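Local coordinates for spectinomycin 9-adenylyltransferase (Enterococcus faecalis, PDB 6SXJ), which adenylylates spectinomycin at its 9-hydroxyl with ATP, releasing diphosphate and so making the bacterium resistant to this antibiotic but not to streptomycin, at residues P215-H218 with R219-L223. Sequence-based numbering, arbitrary orientation.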
loop_
_atom_site.group_PDB
_atom_site.type_symbol
_atom_site.label_atom_id
_atom_site.label_comp_id
_atom_site.label_asym_id
_atom_site.label_seq_id
_atom_site.Cartn_x
_atom_site.Cartn_y
_atom_site.Cartn_z
ATOM N N PRO A 215 0.286 -27.233 1.264
ATOM C CA PRO A 215 -0.316 -28.458 0.721
ATOM C C PRO A 215 -0.948 -28.223 -0.641
ATOM O O PRO A 215 -1.501 -27.157 -0.923
ATOM C CB PRO A 215 -1.367 -28.832 1.772
ATOM C CG PRO A 215 -0.838 -28.249 3.045
ATOM C CD PRO A 215 -0.165 -26.960 2.639
ATOM N N LEU A 216 -0.875 -29.258 -1.484
ATOM C CA LEU A 216 -1.220 -29.144 -2.897
ATOM C C LEU A 216 -2.488 -28.330 -3.140
ATOM O O LEU A 216 -2.474 -27.355 -3.902
ATOM C CB LEU A 216 -1.375 -30.549 -3.498
ATOM C CG LEU A 216 -1.946 -30.624 -4.917
ATOM C CD1 LEU A 216 -0.915 -30.101 -5.926
ATOM C CD2 LEU A 216 -2.376 -32.043 -5.269
ATOM N N GLU A 217 -3.603 -28.738 -2.525
ATOM C CA GLU A 217 -4.874 -28.068 -2.790
ATOM C C GLU A 217 -4.753 -26.564 -2.581
ATOM O O GLU A 217 -5.298 -25.772 -3.360
ATOM C CB GLU A 217 -5.974 -28.655 -1.899
ATOM C CG GLU A 217 -5.900 -28.288 -0.422
ATOM C CD GLU A 217 -7.205 -28.612 0.315
ATOM O OE1 GLU A 217 -7.154 -29.173 1.435
ATOM O OE2 GLU A 217 -8.282 -28.306 -0.237
ATOM N N HIS A 218 -4.029 -26.153 -1.539
ATOM C CA HIS A 218 -3.842 -24.736 -1.261
ATOM C C HIS A 218 -2.851 -24.110 -2.237
ATOM O O HIS A 218 -3.066 -22.989 -2.706
ATOM C CB HIS A 218 -3.368 -24.548 0.180
ATOM C CG HIS A 218 -4.344 -25.041 1.206
ATOM N ND1 HIS A 218 -5.705 -24.842 1.098
ATOM C CD2 HIS A 218 -4.155 -25.722 2.359
ATOM C CE1 HIS A 218 -6.311 -25.383 2.137
ATOM N NE2 HIS A 218 -5.393 -25.923 2.918
ATOM N N ARG A 219 -1.770 -24.821 -2.559
ATOM C CA ARG A 219 -0.835 -24.331 -3.566
ATOM C C ARG A 219 -1.538 -24.104 -4.900
ATOM O O ARG A 219 -1.404 -23.040 -5.512
ATOM C CB ARG A 219 0.315 -25.320 -3.732
ATOM C CG ARG A 219 1.009 -25.222 -5.080
ATOM C CD ARG A 219 2.389 -25.835 -5.013
ATOM N NE ARG A 219 2.363 -27.282 -5.211
ATOM C CZ ARG A 219 2.770 -28.171 -4.310
ATOM N NH1 ARG A 219 3.234 -27.771 -3.131
ATOM N NH2 ARG A 219 2.710 -29.466 -4.591
ATOM N N GLU A 220 -2.288 -25.102 -5.367
ATOM C CA GLU A 220 -3.058 -24.943 -6.597
ATOM C C GLU A 220 -3.830 -23.625 -6.594
ATOM O O GLU A 220 -3.755 -22.847 -7.551
ATOM C CB GLU A 220 -4.016 -26.127 -6.773
ATOM C CG GLU A 220 -3.410 -27.354 -7.452
ATOM C CD GLU A 220 -4.341 -28.565 -7.427
ATOM O OE1 GLU A 220 -3.848 -29.696 -7.219
ATOM O OE2 GLU A 220 -5.566 -28.388 -7.613
ATOM N N ARG A 221 -4.568 -23.347 -5.512
ATOM C CA ARG A 221 -5.379 -22.131 -5.471
ATOM C C ARG A 221 -4.514 -20.877 -5.348
ATOM O O ARG A 221 -4.856 -19.831 -5.916
ATOM C CB ARG A 221 -6.388 -22.210 -4.318
ATOM C CG ARG A 221 -7.608 -23.084 -4.621
ATOM C CD ARG A 221 -8.681 -22.992 -3.541
ATOM N NE ARG A 221 -8.327 -23.728 -2.328
ATOM C CZ ARG A 221 -8.727 -24.970 -2.056
ATOM N NH1 ARG A 221 -9.495 -25.631 -2.914
ATOM N NH2 ARG A 221 -8.358 -25.558 -0.925
ATOM N N ILE A 222 -3.395 -20.961 -4.627
ATOM C CA ILE A 222 -2.526 -19.800 -4.474
ATOM C C ILE A 222 -1.918 -19.408 -5.816
ATOM O O ILE A 222 -1.817 -18.219 -6.147
ATOM C CB ILE A 222 -1.438 -20.084 -3.420
ATOM C CG1 ILE A 222 -2.062 -20.128 -2.018
ATOM C CG2 ILE A 222 -0.341 -19.025 -3.500
ATOM C CD1 ILE A 222 -1.071 -20.401 -0.889
ATOM N N LEU A 223 -1.485 -20.398 -6.602
ATOM C CA LEU A 223 -0.919 -20.109 -7.911
ATOM C C LEU A 223 -1.982 -19.611 -8.884
ATOM O O LEU A 223 -1.678 -18.809 -9.773
ATOM C CB LEU A 223 -0.221 -21.351 -8.453
ATOM C CG LEU A 223 1.101 -21.660 -7.747
ATOM C CD1 LEU A 223 1.646 -23.011 -8.180
ATOM C CD2 LEU A 223 2.120 -20.555 -8.014
#
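Pro215 O, at the N-cap of helix 216-229, is gripped by two backbone donors: Arg219 N at 2.9 Å and, weakly, His218 N at 2.8 Å. One residue on, Leu216 O takes Glu220 N at 2.7 Å. The same i to i+4 spacing pairs side chains on these first turns, where Arg221 NH2 gives a hydrogen bond of 2.8 Å to Glu217 OE2, which forms a salt bridge. The two side chains run alongside each other in the same direction, yet their flat ends do not lie coplanar: carboxylate and guanidinium planes stand 60° apart, and NH2 meets OE2 from above the carboxylate plane. With chi1 at 72°, Glu217 CG comes to lie over the centre of the His218 ring, 3.7 Å above its plane. The Arg221 chain bends at chi3, carrying one guanidinium face over Glu217 O, while NE and His218 ND1 both hydrogen-bond Thr244 OG1. These polar links, with the stacking of His218 on Tyr247, join the helix start to helix 241-253 within the helical C-terminal domain of the aminoglycoside adenylyltransferase family. Ile222, its N bonded to His218 O, packs on Ile185 and Cys189 of helix 181-196.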